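Local coordinates for protein GH61E (Thielavia terrestris, PDB 3EJA), which probably acts as a copper-dependent lytic polysaccharide monooxygenase that oxidatively cleaves crystalline and amorphous polysaccharides, here with magnesium at its metal site, at residues V66-P71 and G149-I154; G70-Y75 and S117-P122; Y99-T104 and W111-K116. All blocks are in the same frame, centred on the assembly; numbering follows the deposited sequence. Where two conformers were deposited one is given.

Contact 1 (V66-P71 and G149-I154). With MG (magnesium ion), chain F; SO4 (sulfate ion), chain I.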
ATOM      1  N   VAL A  66     -10.160   6.739   6.165  1.00 16.57           N
ATOM      2  CA  VAL A  66      -9.212   6.105   7.087  1.00 16.24           C
ATOM      3  C   VAL A  66      -9.425   6.671   8.494  1.00 16.37           C
ATOM      4  O   VAL A  66      -9.261   7.878   8.701  1.00 16.28           O
ATOM      5  CB  VAL A  66      -7.740   6.342   6.621  1.00 16.62           C
ATOM      6  CG1 VAL A  66      -6.749   5.898   7.686  1.00 16.52           C
ATOM      7  CG2 VAL A  66      -7.463   5.622   5.284  1.00 16.80           C
ATOM      8  N   TYR A  67      -9.795   5.821   9.448  1.00 16.02           N
ATOM      9  CA  TYR A  67     -10.105   6.313  10.801  1.00 16.04           C
ATOM     10  C   TYR A  67      -9.359   5.659  11.971  1.00 15.40           C
ATOM     11  O   TYR A  67      -9.464   6.147  13.100  1.00 15.39           O
ATOM     12  CB  TYR A  67     -11.623   6.338  11.066  1.00 16.46           C
ATOM     13  CG  TYR A  67     -12.321   4.996  11.084  1.00 17.32           C
ATOM     14  CD1 TYR A  67     -12.385   4.226  12.252  1.00 17.66           C
ATOM     15  CD2 TYR A  67     -12.962   4.515   9.940  1.00 17.79           C
ATOM     16  CE1 TYR A  67     -13.036   3.005  12.268  1.00 18.32           C
ATOM     17  CE2 TYR A  67     -13.619   3.295   9.945  1.00 18.11           C
ATOM     18  CZ  TYR A  67     -13.653   2.547  11.108  1.00 18.32           C
ATOM     19  OH  TYR A  67     -14.310   1.346  11.118  1.00 18.63           O
ATOM     20  N   HIS A  68      -8.633   4.570  11.723  1.00 14.21           N
ATOM     21  CA  HIS A  68      -7.756   4.005  12.759  1.00 13.34           C
ATOM     22  C   HIS A  68      -6.401   4.705  12.693  1.00 12.71           C
ATOM     23  O   HIS A  68      -5.924   5.032  11.599  1.00 12.54           O
ATOM     24  CB  HIS A  68      -7.558   2.494  12.598  1.00 12.95           C
ATOM     25  CG  HIS A  68      -8.817   1.697  12.726  1.00 13.54           C
ATOM     26  ND1 HIS A  68      -9.622   1.740  13.848  1.00 13.35           N
ATOM     27  CD2 HIS A  68      -9.389   0.805  11.883  1.00 12.52           C
ATOM     28  CE1 HIS A  68     -10.641   0.915  13.683  1.00 13.64           C
ATOM     29  NE2 HIS A  68     -10.523   0.337  12.500  1.00 13.83           N
ATOM     30  N   PRO A  69      -5.770   4.939  13.861  1.00 12.27           N
ATOM     31  CA  PRO A  69      -4.452   5.573  13.871  1.00 11.75           C
ATOM     32  C   PRO A  69      -3.423   4.631  13.250  1.00 11.26           C
ATOM     33  O   PRO A  69      -3.456   3.428  13.500  1.00 11.50           O
ATOM     34  CB  PRO A  69      -4.165   5.763  15.365  1.00 11.68           C
ATOM     35  CG  PRO A  69      -4.999   4.726  16.048  1.00 12.10           C
ATOM     36  CD  PRO A  69      -6.238   4.617  15.224  1.00 12.03           C
ATOM     37  N   GLY A  70      -2.535   5.176  12.434  1.00 11.17           N
ATOM     38  CA  GLY A  70      -1.468   4.380  11.824  1.00 11.08           C
ATOM     39  C   GLY A  70      -1.071   4.925  10.467  1.00 10.78           C
ATOM     40  O   GLY A  70      -1.770   5.793   9.916  1.00 11.11           O
ATOM     41  N   PRO A  71       0.066   4.440   9.925  1.00 10.76           N
ATOM     42  CA  PRO A  71       0.622   4.963   8.681  1.00 10.75           C
ATOM     43  C   PRO A  71      -0.086   4.472   7.412  1.00 11.01           C
ATOM     44  O   PRO A  71      -0.620   3.353   7.378  1.00 10.77           O
ATOM     45  CB  PRO A  71       2.054   4.418   8.691  1.00 10.95           C
ATOM     46  CG  PRO A  71       1.933   3.109   9.412  1.00 10.51           C
ATOM     47  CD  PRO A  71       0.895   3.347  10.481  1.00 10.62           C
ATOM     48  N   GLY A 149      -1.608  -8.108  16.295  1.00 11.20           N
ATOM     49  CA  GLY A 149      -2.646  -7.114  16.584  1.00 11.01           C
ATOM     50  C   GLY A 149      -2.841  -6.018  15.538  1.00 10.78           C
ATOM     51  O   GLY A 149      -3.940  -5.479  15.407  1.00 11.00           O
ATOM     52  N   ALA A 150      -1.785  -5.687  14.787  1.00 10.46           N
ATOM     53  CA  ALA A 150      -1.880  -4.683  13.720  1.00 10.57           C
ATOM     54  C   ALA A 150      -2.918  -5.089  12.656  1.00 10.67           C
ATOM     55  O   ALA A 150      -3.047  -6.269  12.330  1.00 10.76           O
ATOM     56  CB  ALA A 150      -0.517  -4.454  13.071  1.00 10.21           C
ATOM     57  N   GLN A 151      -3.651  -4.108  12.128  1.00 10.45           N
ATOM     58  CA  GLN A 151      -4.691  -4.383  11.118  1.00 11.04           C
ATOM     59  C   GLN A 151      -4.326  -3.739   9.782  1.00 10.58           C
ATOM     60  O   GLN A 151      -4.265  -2.512   9.676  1.00 10.63           O
ATOM     61  CB  GLN A 151      -6.065  -3.900  11.607  1.00 11.18           C
ATOM     62  CG  GLN A 151      -6.554  -4.624  12.853  1.00 11.49           C
ATOM     63  CD  GLN A 151      -7.864  -4.076  13.404  1.00 11.92           C
ATOM     64  OE1 GLN A 151      -8.457  -3.142  12.850  1.00 12.52           O
ATOM     65  NE2 GLN A 151      -8.324  -4.662  14.504  1.00 11.98           N
ATOM     66  N   PHE A 152      -4.067  -4.572   8.774  1.00 10.07           N
ATOM     67  CA  PHE A 152      -3.686  -4.080   7.445  1.00 10.10           C
ATOM     68  C   PHE A 152      -4.884  -3.949   6.511  1.00  9.99           C
ATOM     69  O   PHE A 152      -5.597  -4.922   6.262  1.00 10.11           O
ATOM     70  CB  PHE A 152      -2.614  -4.994   6.814  1.00  9.95           C
ATOM     71  CG  PHE A 152      -1.307  -4.998   7.568  1.00 10.08           C
ATOM     72  CD1 PHE A 152      -1.156  -5.767   8.724  1.00  9.89           C
ATOM     73  CD2 PHE A 152      -0.229  -4.234   7.121  1.00 10.11           C
ATOM     74  CE1 PHE A 152       0.044  -5.765   9.437  1.00 10.03           C
ATOM     75  CE2 PHE A 152       0.981  -4.223   7.823  1.00 10.11           C
ATOM     76  CZ  PHE A 152       1.120  -4.990   8.989  1.00 10.18           C
ATOM     77  N   TYR A 153      -5.083  -2.733   6.004  1.00  9.93           N
ATOM     78  CA  TYR A 153      -6.128  -2.438   5.027  1.00 10.20           C
ATOM     79  C   TYR A 153      -5.433  -2.174   3.703  1.00  9.91           C
ATOM     80  O   TYR A 153      -4.662  -1.222   3.590  1.00  9.98           O
ATOM     81  CB  TYR A 153      -6.984  -1.244   5.495  1.00 10.28           C
ATOM     82  CG  TYR A 153      -7.662  -1.525   6.816  1.00 10.48           C
ATOM     83  CD1 TYR A 153      -8.890  -2.186   6.855  1.00 10.66           C
ATOM     84  CD2 TYR A 153      -7.055  -1.174   8.031  1.00 10.50           C
ATOM     85  CE1 TYR A 153      -9.507  -2.480   8.058  1.00 11.01           C
ATOM     86  CE2 TYR A 153      -7.672  -1.465   9.250  1.00 10.86           C
ATOM     87  CZ  TYR A 153      -8.895  -2.117   9.249  1.00 10.84           C
ATOM     88  OH  TYR A 153      -9.529  -2.409  10.434  1.00 11.74           O
ATOM     89  N   ILE A 154      -5.688  -3.048   2.723  1.00  9.58           N
ATOM     90  CA  ILE A 154      -4.865  -3.177   1.510  1.00  9.51           C
ATOM     91  C   ILE A 154      -5.704  -3.339   0.239  1.00  9.43           C
ATOM     92  O   ILE A 154      -6.769  -3.939   0.277  1.00  9.92           O
ATOM     93  CB  ILE A 154      -3.914  -4.438   1.622  1.00  9.48           C
ATOM     94  CG1 ILE A 154      -2.863  -4.254   2.732  1.00  9.72           C
ATOM     95  CG2 ILE A 154      -3.220  -4.781   0.280  1.00  9.42           C
ATOM     96  CD1 ILE A 154      -2.336  -5.587   3.292  1.00  8.91           C
TER
HETATM   97 MG    MG F 701     -11.727  -1.166  11.632  1.00 10.79          MG
HETATM   98  S   SO4 I4851     -11.298  -3.534  16.328  0.50 31.02           S
HETATM   99  O1  SO4 I4851     -10.162  -4.451  16.361  0.50 30.46           O
HETATM  100  O2  SO4 I4851     -11.589  -3.096  17.688  0.50 30.34           O
HETATM  101  O3  SO4 I4851     -10.989  -2.395  15.470  0.50 30.40           O
HETATM  102  O4  SO4 I4851     -12.466  -4.229  15.789  0.50 30.98           O
HETATM  103  O   HOH W   1     -13.418  -0.503  12.855  1.00 28.77           O

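Contact 2 (G70-Y75 and S117-P122)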
ATOM      1  N   GLY A  70      -2.535   5.176  12.434  1.00 11.17           N
ATOM      2  CA  GLY A  70      -1.468   4.380  11.824  1.00 11.08           C
ATOM      3  C   GLY A  70      -1.071   4.925  10.467  1.00 10.78           C
ATOM      4  O   GLY A  70      -1.770   5.793   9.916  1.00 11.11           O
ATOM      5  N   PRO A  71       0.066   4.440   9.925  1.00 10.76           N
ATOM      6  CA  PRO A  71       0.622   4.963   8.681  1.00 10.75           C
ATOM      7  C   PRO A  71      -0.086   4.472   7.412  1.00 11.01           C
ATOM      8  O   PRO A  71      -0.620   3.353   7.378  1.00 10.77           O
ATOM      9  CB  PRO A  71       2.054   4.418   8.691  1.00 10.95           C
ATOM     10  CG  PRO A  71       1.933   3.109   9.412  1.00 10.51           C
ATOM     11  CD  PRO A  71       0.895   3.347  10.481  1.00 10.62           C
ATOM     12  N   VAL A  72      -0.057   5.321   6.387  1.00 11.21           N
ATOM     13  CA  VAL A  72      -0.421   4.964   5.017  1.00 11.34           C
ATOM     14  C   VAL A  72       0.877   4.844   4.220  1.00 11.25           C
ATOM     15  O   VAL A  72       1.759   5.719   4.300  1.00 11.32           O
ATOM     16  CB  VAL A  72      -1.349   6.043   4.377  1.00 11.40           C
ATOM     17  CG1 VAL A  72      -1.490   5.838   2.859  1.00 11.49           C
ATOM     18  CG2 VAL A  72      -2.722   6.024   5.043  1.00 11.38           C
ATOM     19  N   GLN A  73       1.003   3.755   3.462  1.00 10.90           N
ATOM     20  CA  GLN A  73       2.159   3.545   2.600  1.00 10.95           C
ATOM     21  C   GLN A  73       1.705   3.040   1.234  1.00 10.79           C
ATOM     22  O   GLN A  73       0.684   2.350   1.139  1.00  9.84           O
ATOM     23  CB  GLN A  73       3.140   2.553   3.252  1.00 11.17           C
ATOM     24  CG  GLN A  73       3.442   2.878   4.737  1.00 11.18           C
ATOM     25  CD  GLN A  73       4.641   2.139   5.289  1.00 12.18           C
ATOM     26  OE1 GLN A  73       5.562   2.759   5.815  1.00 14.38           O
ATOM     27  NE2 GLN A  73       4.644   0.809   5.171  1.00 11.36           N
ATOM     28  N   PHE A  74       2.442   3.412   0.185  1.00 10.62           N
ATOM     29  CA  PHE A  74       2.174   2.901  -1.167  1.00 10.53           C
ATOM     30  C   PHE A  74       3.432   2.264  -1.749  1.00 10.44           C
ATOM     31  O   PHE A  74       4.532   2.789  -1.577  1.00 10.44           O
ATOM     32  CB  PHE A  74       1.648   4.014  -2.099  1.00 10.50           C
ATOM     33  CG  PHE A  74       0.303   4.552  -1.690  1.00 10.67           C
ATOM     34  CD1 PHE A  74      -0.868   3.893  -2.062  1.00  9.89           C
ATOM     35  CD2 PHE A  74       0.211   5.700  -0.899  1.00 10.56           C
ATOM     36  CE1 PHE A  74      -2.119   4.373  -1.671  1.00 10.18           C
ATOM     37  CE2 PHE A  74      -1.031   6.182  -0.491  1.00 10.64           C
ATOM     38  CZ  PHE A  74      -2.200   5.521  -0.876  1.00 10.89           C
ATOM     39  N   TYR A  75       3.257   1.126  -2.421  1.00 10.51           N
ATOM     40  CA  TYR A  75       4.349   0.454  -3.111  1.00 10.71           C
ATOM     41  C   TYR A  75       3.969   0.218  -4.574  1.00 10.94           C
ATOM     42  O   TYR A  75       2.794   0.223  -4.927  1.00 11.30           O
ATOM     43  CB  TYR A  75       4.641  -0.911  -2.485  1.00 10.57           C
ATOM     44  CG  TYR A  75       5.180  -0.939  -1.066  1.00 10.41           C
ATOM     45  CD1 TYR A  75       4.365  -0.620   0.034  1.00 10.41           C
ATOM     46  CD2 TYR A  75       6.484  -1.357  -0.821  1.00 10.53           C
ATOM     47  CE1 TYR A  75       4.861  -0.695   1.357  1.00 10.28           C
ATOM     48  CE2 TYR A  75       6.993  -1.434   0.485  1.00 10.85           C
ATOM     49  CZ  TYR A  75       6.182  -1.107   1.561  1.00 10.52           C
ATOM     50  OH  TYR A  75       6.706  -1.210   2.829  1.00 11.12           O
ATOM     51  N   SER A 117     -10.397  10.417   2.822  1.00 16.11           N
ATOM     52  CA  SER A 117     -10.777   9.368   1.868  1.00 16.34           C
ATOM     53  C   SER A 117      -9.882   9.388   0.634  1.00 16.54           C
ATOM     54  O   SER A 117      -9.672   8.357  -0.006  1.00 16.57           O
ATOM     55  CB  SER A 117     -12.237   9.535   1.436  0.50 16.18           C
ATOM     56  OG  SER A 117     -13.107   9.612   2.549  0.50 15.60           O
ATOM     57  N   SER A 118      -9.364  10.571   0.310  1.00 16.45           N
ATOM     58  CA  SER A 118      -8.576  10.800  -0.896  1.00 16.71           C
ATOM     59  C   SER A 118      -7.077  10.920  -0.593  1.00 16.22           C
ATOM     60  O   SER A 118      -6.672  11.759   0.209  1.00 15.76           O
ATOM     61  CB  SER A 118      -9.071  12.081  -1.578  1.00 16.68           C
ATOM     62  OG  SER A 118      -8.287  12.388  -2.709  1.00 19.34           O
ATOM     63  N   PHE A 119      -6.270  10.094  -1.264  1.00 15.45           N
ATOM     64  CA  PHE A 119      -4.822  10.061  -1.040  1.00 15.12           C
ATOM     65  C   PHE A 119      -4.011  10.271  -2.312  1.00 15.36           C
ATOM     66  O   PHE A 119      -4.193   9.561  -3.302  1.00 14.93           O
ATOM     67  CB  PHE A 119      -4.423   8.759  -0.326  1.00 14.84           C
ATOM     68  CG  PHE A 119      -4.950   8.675   1.073  1.00 14.04           C
ATOM     69  CD1 PHE A 119      -6.258   8.252   1.317  1.00 13.38           C
ATOM     70  CD2 PHE A 119      -4.159   9.071   2.147  1.00 13.35           C
ATOM     71  CE1 PHE A 119      -6.757   8.202   2.616  1.00 13.86           C
ATOM     72  CE2 PHE A 119      -4.651   9.016   3.453  1.00 13.29           C
ATOM     73  CZ  PHE A 119      -5.947   8.580   3.684  1.00 13.55           C
ATOM     74  N   ALA A 120      -3.118  11.259  -2.261  1.00 15.54           N
ATOM     75  CA  ALA A 120      -2.240  11.609  -3.379  1.00 16.19           C
ATOM     76  C   ALA A 120      -0.991  10.722  -3.437  1.00 16.38           C
ATOM     77  O   ALA A 120      -0.154  10.746  -2.525  1.00 16.70           O
ATOM     78  CB  ALA A 120      -1.852  13.093  -3.295  1.00 16.12           C
ATOM     79  N   VAL A 121      -0.883   9.930  -4.505  1.00 16.74           N
ATOM     80  CA  VAL A 121       0.258   9.021  -4.683  1.00 17.33           C
ATOM     81  C   VAL A 121       1.158   9.529  -5.796  1.00 18.14           C
ATOM     82  O   VAL A 121       0.764   9.510  -6.968  1.00 17.63           O
ATOM     83  CB  VAL A 121      -0.158   7.564  -5.014  1.00 17.28           C
ATOM     84  CG1 VAL A 121       1.056   6.635  -4.946  1.00 16.55           C
ATOM     85  CG2 VAL A 121      -1.254   7.082  -4.075  1.00 17.02           C
ATOM     86  N   PRO A 122       2.381   9.951  -5.432  1.00 18.83           N
ATOM     87  CA  PRO A 122       3.333  10.431  -6.431  1.00 19.47           C
ATOM     88  C   PRO A 122       3.923   9.262  -7.223  1.00 19.38           C
ATOM     89  O   PRO A 122       4.535   8.358  -6.647  1.00 19.92           O
ATOM     90  CB  PRO A 122       4.411  11.117  -5.582  1.00 19.69           C
ATOM     91  CG  PRO A 122       4.398  10.338  -4.269  1.00 20.01           C
ATOM     92  CD  PRO A 122       2.948   9.952  -4.063  1.00 19.51           C
TER

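Contact 3 (Y99-T104 and W111-K116)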
ATOM      1  N   TYR A  99       5.721   5.905  -1.241  1.00 12.70           N
ATOM      2  CA  TYR A  99       5.119   6.863  -0.314  1.00 13.28           C
ATOM      3  C   TYR A  99       4.985   6.253   1.075  1.00 13.23           C
ATOM      4  O   TYR A  99       4.671   5.068   1.207  1.00 12.61           O
ATOM      5  CB  TYR A  99       3.734   7.324  -0.824  1.00 13.05           C
ATOM      6  CG  TYR A  99       3.013   8.248   0.132  1.00 13.59           C
ATOM      7  CD1 TYR A  99       2.246   7.734   1.187  1.00 11.89           C
ATOM      8  CD2 TYR A  99       3.111   9.640  -0.003  1.00 13.28           C
ATOM      9  CE1 TYR A  99       1.593   8.572   2.077  1.00 13.71           C
ATOM     10  CE2 TYR A  99       2.466  10.491   0.892  1.00 14.57           C
ATOM     11  CZ  TYR A  99       1.711   9.950   1.928  1.00 14.47           C
ATOM     12  OH  TYR A  99       1.062  10.780   2.809  1.00 15.12           O
ATOM     13  N   GLU A 100       5.219   7.073   2.100  1.00 12.97           N
ATOM     14  CA  GLU A 100       4.859   6.730   3.476  1.00 13.75           C
ATOM     15  C   GLU A 100       4.560   8.022   4.224  1.00 13.74           C
ATOM     16  O   GLU A 100       5.115   9.073   3.907  1.00 13.90           O
ATOM     17  CB  GLU A 100       5.998   5.952   4.166  1.00 13.36           C
ATOM     18  CG  GLU A 100       7.227   6.808   4.477  1.00 13.72           C
ATOM     19  CD  GLU A 100       8.388   6.028   5.067  1.00 15.28           C
ATOM     20  OE1 GLU A 100       8.314   4.787   5.156  1.00 16.83           O
ATOM     21  OE2 GLU A 100       9.391   6.668   5.431  1.00 18.40           O
ATOM     22  N   ASP A 101       3.687   7.973   5.203  1.00 14.57           N
ATOM     23  CA  ASP A 101       3.521   9.161   6.020  1.00 15.74           C
ATOM     24  C   ASP A 101       4.101   8.916   7.415  1.00 16.04           C
ATOM     25  O   ASP A 101       4.466   7.788   7.761  1.00 16.23           O
ATOM     26  CB  ASP A 101       2.058   9.620   6.043  1.00 15.56           C
ATOM     27  CG  ASP A 101       1.121   8.552   6.529  1.00 15.92           C
ATOM     28  OD1 ASP A 101       1.603   7.537   7.077  1.00 17.79           O
ATOM     29  OD2 ASP A 101      -0.101   8.729   6.377  1.00 15.23           O
ATOM     30  N   HIS A 102       4.201   9.982   8.197  1.00 16.59           N
ATOM     31  CA  HIS A 102       4.776   9.912   9.534  1.00 17.05           C
ATOM     32  C   HIS A 102       3.841  10.632  10.485  1.00 16.99           C
ATOM     33  O   HIS A 102       3.216  11.620  10.092  1.00 17.44           O
ATOM     34  CB  HIS A 102       6.161  10.569   9.558  1.00 17.67           C
ATOM     35  CG  HIS A 102       7.107  10.010   8.542  1.00 18.93           C
ATOM     36  ND1 HIS A 102       7.631  10.764   7.516  1.00 22.69           N
ATOM     37  CD2 HIS A 102       7.607   8.762   8.384  1.00 20.17           C
ATOM     38  CE1 HIS A 102       8.421  10.009   6.774  1.00 20.74           C
ATOM     39  NE2 HIS A 102       8.424   8.790   7.278  1.00 21.20           N
ATOM     40  N   PRO A 103       3.734  10.138  11.729  1.00 17.24           N
ATOM     41  CA  PRO A 103       2.914  10.797  12.735  1.00 17.59           C
ATOM     42  C   PRO A 103       3.587  12.070  13.261  1.00 18.08           C
ATOM     43  O   PRO A 103       4.792  12.240  13.095  1.00 16.98           O
ATOM     44  CB  PRO A 103       2.838   9.756  13.852  1.00 17.57           C
ATOM     45  CG  PRO A 103       4.119   8.995  13.726  1.00 17.59           C
ATOM     46  CD  PRO A 103       4.388   8.924  12.257  1.00 17.11           C
ATOM     47  N   THR A 104       2.802  12.953  13.871  1.00 19.00           N
ATOM     48  CA  THR A 104       3.354  14.055  14.662  1.00 20.70           C
ATOM     49  C   THR A 104       3.346  13.645  16.137  1.00 20.70           C
ATOM     50  O   THR A 104       2.444  12.934  16.588  1.00 20.90           O
ATOM     51  CB  THR A 104       2.578  15.378  14.442  1.00 20.72           C
ATOM     52  OG1 THR A 104       2.559  15.682  13.044  1.00 22.72           O
ATOM     53  CG2 THR A 104       3.258  16.523  15.171  1.00 22.35           C
ATOM     54  N   TRP A 111      -2.003  11.503  13.229  1.00 16.05           N
ATOM     55  CA  TRP A 111      -1.680  10.844  11.959  1.00 14.63           C
ATOM     56  C   TRP A 111      -2.228  11.667  10.789  1.00 14.28           C
ATOM     57  O   TRP A 111      -3.367  12.136  10.844  1.00 13.60           O
ATOM     58  CB  TRP A 111      -2.235   9.413  11.946  1.00 13.71           C
ATOM     59  CG  TRP A 111      -1.608   8.547  13.024  1.00 13.18           C
ATOM     60  CD1 TRP A 111      -2.047   8.387  14.313  1.00 12.49           C
ATOM     61  CD2 TRP A 111      -0.417   7.753  12.905  1.00 12.83           C
ATOM     62  NE1 TRP A 111      -1.201   7.534  15.000  1.00 11.44           N
ATOM     63  CE2 TRP A 111      -0.197   7.130  14.157  1.00 12.23           C
ATOM     64  CE3 TRP A 111       0.477   7.491  11.853  1.00 11.73           C
ATOM     65  CZ2 TRP A 111       0.886   6.260  14.385  1.00 11.89           C
ATOM     66  CZ3 TRP A 111       1.564   6.627  12.091  1.00 11.97           C
ATOM     67  CH2 TRP A 111       1.753   6.033  13.339  1.00 11.57           C
ATOM     68  N   PRO A 112      -1.405  11.872   9.737  1.00 14.10           N
ATOM     69  CA  PRO A 112      -1.818  12.722   8.620  1.00 13.84           C
ATOM     70  C   PRO A 112      -2.799  12.062   7.648  1.00 14.00           C
ATOM     71  O   PRO A 112      -3.079  12.629   6.586  1.00 13.79           O
ATOM     72  CB  PRO A 112      -0.494  13.044   7.923  1.00 14.26           C
ATOM     73  CG  PRO A 112       0.349  11.856   8.188  1.00 13.71           C
ATOM     74  CD  PRO A 112      -0.038  11.352   9.551  1.00 13.88           C
ATOM     75  N   SER A 113      -3.323  10.893   8.022  1.00 13.92           N
ATOM     76  CA  SER A 113      -4.341  10.193   7.227  1.00 14.32           C
ATOM     77  C   SER A 113      -5.774  10.256   7.793  1.00 14.36           C
ATOM     78  O   SER A 113      -6.735  10.102   7.034  1.00 14.35           O
ATOM     79  CB  SER A 113      -3.946   8.730   7.045  1.00 13.80           C
ATOM     80  OG  SER A 113      -4.001   8.047   8.287  1.00 15.01           O
ATOM     81  N   THR A 114      -5.901  10.460   9.110  1.00 14.53           N
ATOM     82  CA  THR A 114      -7.166  10.313   9.845  1.00 14.95           C
ATOM     83  C   THR A 114      -8.280  11.205   9.275  1.00 14.95           C
ATOM     84  O   THR A 114      -8.100  12.419   9.122  1.00 14.68           O
ATOM     85  CB  THR A 114      -6.981  10.587  11.372  1.00 15.13           C
ATOM     86  OG1 THR A 114      -5.844   9.860  11.856  1.00 15.79           O
ATOM     87  CG2 THR A 114      -8.218  10.175  12.162  1.00 15.56           C
ATOM     88  N   GLY A 115      -9.409  10.584   8.944  1.00 14.97           N
ATOM     89  CA  GLY A 115     -10.566  11.300   8.417  1.00 15.38           C
ATOM     90  C   GLY A 115     -10.547  11.552   6.915  1.00 15.86           C
ATOM     91  O   GLY A 115     -11.498  12.127   6.364  1.00 15.86           O
ATOM     92  N   LYS A 116      -9.473  11.140   6.243  1.00 15.51           N
ATOM     93  CA  LYS A 116      -9.345  11.347   4.802  1.00 15.65           C
ATOM     94  C   LYS A 116      -9.816  10.137   3.985  1.00 15.82           C
ATOM     95  O   LYS A 116      -9.645   8.990   4.390  1.00 15.47           O
ATOM     96  CB  LYS A 116      -7.897  11.676   4.403  1.00 15.40           C
ATOM     97  CG  LYS A 116      -7.457  13.135   4.578  1.00 15.30           C
ATOM     98  CD  LYS A 116      -5.918  13.269   4.489  1.00 15.43           C
ATOM     99  CE  LYS A 116      -5.341  12.864   3.123  1.00 16.45           C
ATOM    100  NZ  LYS A 116      -5.826  13.690   1.973  1.00 16.52           N
TER
HETATM  101  O   HOH W   2      -1.325   8.211   8.761  1.00  9.81           O

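Contact 1 (V66-P71 and G149-I154)
His68 CD2 meets Tyr153 OH at 3.5 Å beside a bound magnesium ion, and Gln151 OE1 lies near by. No hydrogen bond joins the two segments directly. Tyr67 comes first along the loop 66-71. Its OH hydrogen-bonds to water 1, which lies 2.7 Å from Tyr67 OH and 2.2 Å from the magnesium. Tyr67 CE1 lies over one face of the His68 imidazole, toward its rim. His68 follows and binds the metal through NE2, at 2.1 Å from the magnesium. Its CG is anti to the carbonyl carbon (chi1 -62°), and this turns the ring toward strand 151-154. The His68 and Tyr153 planes are 24° from parallel, but the rings are displaced, with centroids 5.9 Å apart, which leaves little stacking. Tyr153 OH also reaches the magnesium, at a long 2.8 Å. The same hydroxyl donates to Gln151 OE1 (2.7 Å), tilted from the amide plane. This bond would limit rotation of the tyrosine hydroxyl. Gln151 extends beyond CG, and its NE2 donates to O1 of a sulfate (2.6 Å). His142 holds that sulfate too. The ion probably comes from the crystallisation liquor. Gln151 and His142 probably bind dioxygen during turnover. His1 and His68 form the histidine brace of AA9 monooxygenases, where copper is the likely natural metal, with Tyr153 as the more distant ligand.

Contact 2 (G70-Y75 and S117-P122)
Val121 CG2 makes a CH-pi contact with Phe74. It sits 3.5 Å from the centroid of the Phe74 ring and only 3° off the ring normal. The methyl therefore lies almost exactly over the middle of one face. Phe74 CG is anti to its carbonyl carbon (chi1 -65°), and the ring reaches across to strand 118-122. Val121 CG1 adds a touch at the root of the ring, 3.9 Å from Phe74 CB. The strands belong to the two facing sheets of the beta sandwich: 72-75 to the five-stranded sheet, 118-122 to the three-stranded one. Their axes pass 8.8 Å apart at -36°, too far for backbone pairing. With only the methyl of an alanine at Phe74, the Val121 methyl is likely to lose its aromatic face and a gap to open between the sheets. The remaining contacts are plain apolar ones. Phe74 CZ meets Phe119 CB at 4.0 Å, with the two side chains at about a right angle. Val72 CG2 meets Phe119 CE2 at 3.9 Å. Beyond the two segments, the Phe119 ring has a cation-pi contact with Lys116 and an edge-to-face one with Trp4.

Contact 3 (Y99-T104 and W111-K116)
This is a loop-to-loop contact in which Pro103 lies on Trp111 and Asp101 on Pro112, just beyond the end of strand 96-100. The Pro103 ring covers one face of the indole. Its CB is 3.7 Å from the centroid of the six-membered ring and 5° off the normal, a CH-pi contact. Pro103 CD is closest to Trp111 CZ3, at 3.6 Å. Pro112 CD packs on the carbonyl of His102 (CD to His102 O 3.3 Å), and Pro112 CG on the Asp101 side chain (CG to Asp101 CB 3.5 Å). No direct hydrogen bond crosses the contact. Water 2 bridges it instead, giving a hydrogen bond to Asp101 OD2 (2.7 Å) and accepting one from Ser113 OG (2.7 Å). Asp101 OD1 takes a hydrogen bond from the backbone N of Val72. The segment 111-116 is itself two overlapping turns, type I from Trp111 to Thr114 and type II from Ser113 to Lys116. The loop that holds them joins edge strand 96-100 of one sheet to strand 118-122 of the other, and the Ser113 side chain touches both Val72 and Phe119.

In the fold
Contacts 1 and 2 share Gly70 and Pro71, where the metal-binding loop runs into strand 72-78. Contact 3 lies close to both, its centre about 11 Å from that of contact 1 and 8 Å from that of contact 2. Two probable hydrogen bonds tie the turn of contact 3 to the loop of contact 1: Val66 O to Gly115 N (2.7 Å) and Val66 N to Lys116 O (2.9 Å). Another, Phe74 N to Tyr99 O (3.0 Å), pairs strands 72-78 and 96-100 and joins contacts 2 and 3. Contacts 1 and 2 also touch through Val66 CG2 on Phe119 CZ (3.7 Å). Only contact 1 holds the metal. The magnesium is about 13 Å from the Val72 side chain and 12 Å from that of Ser113.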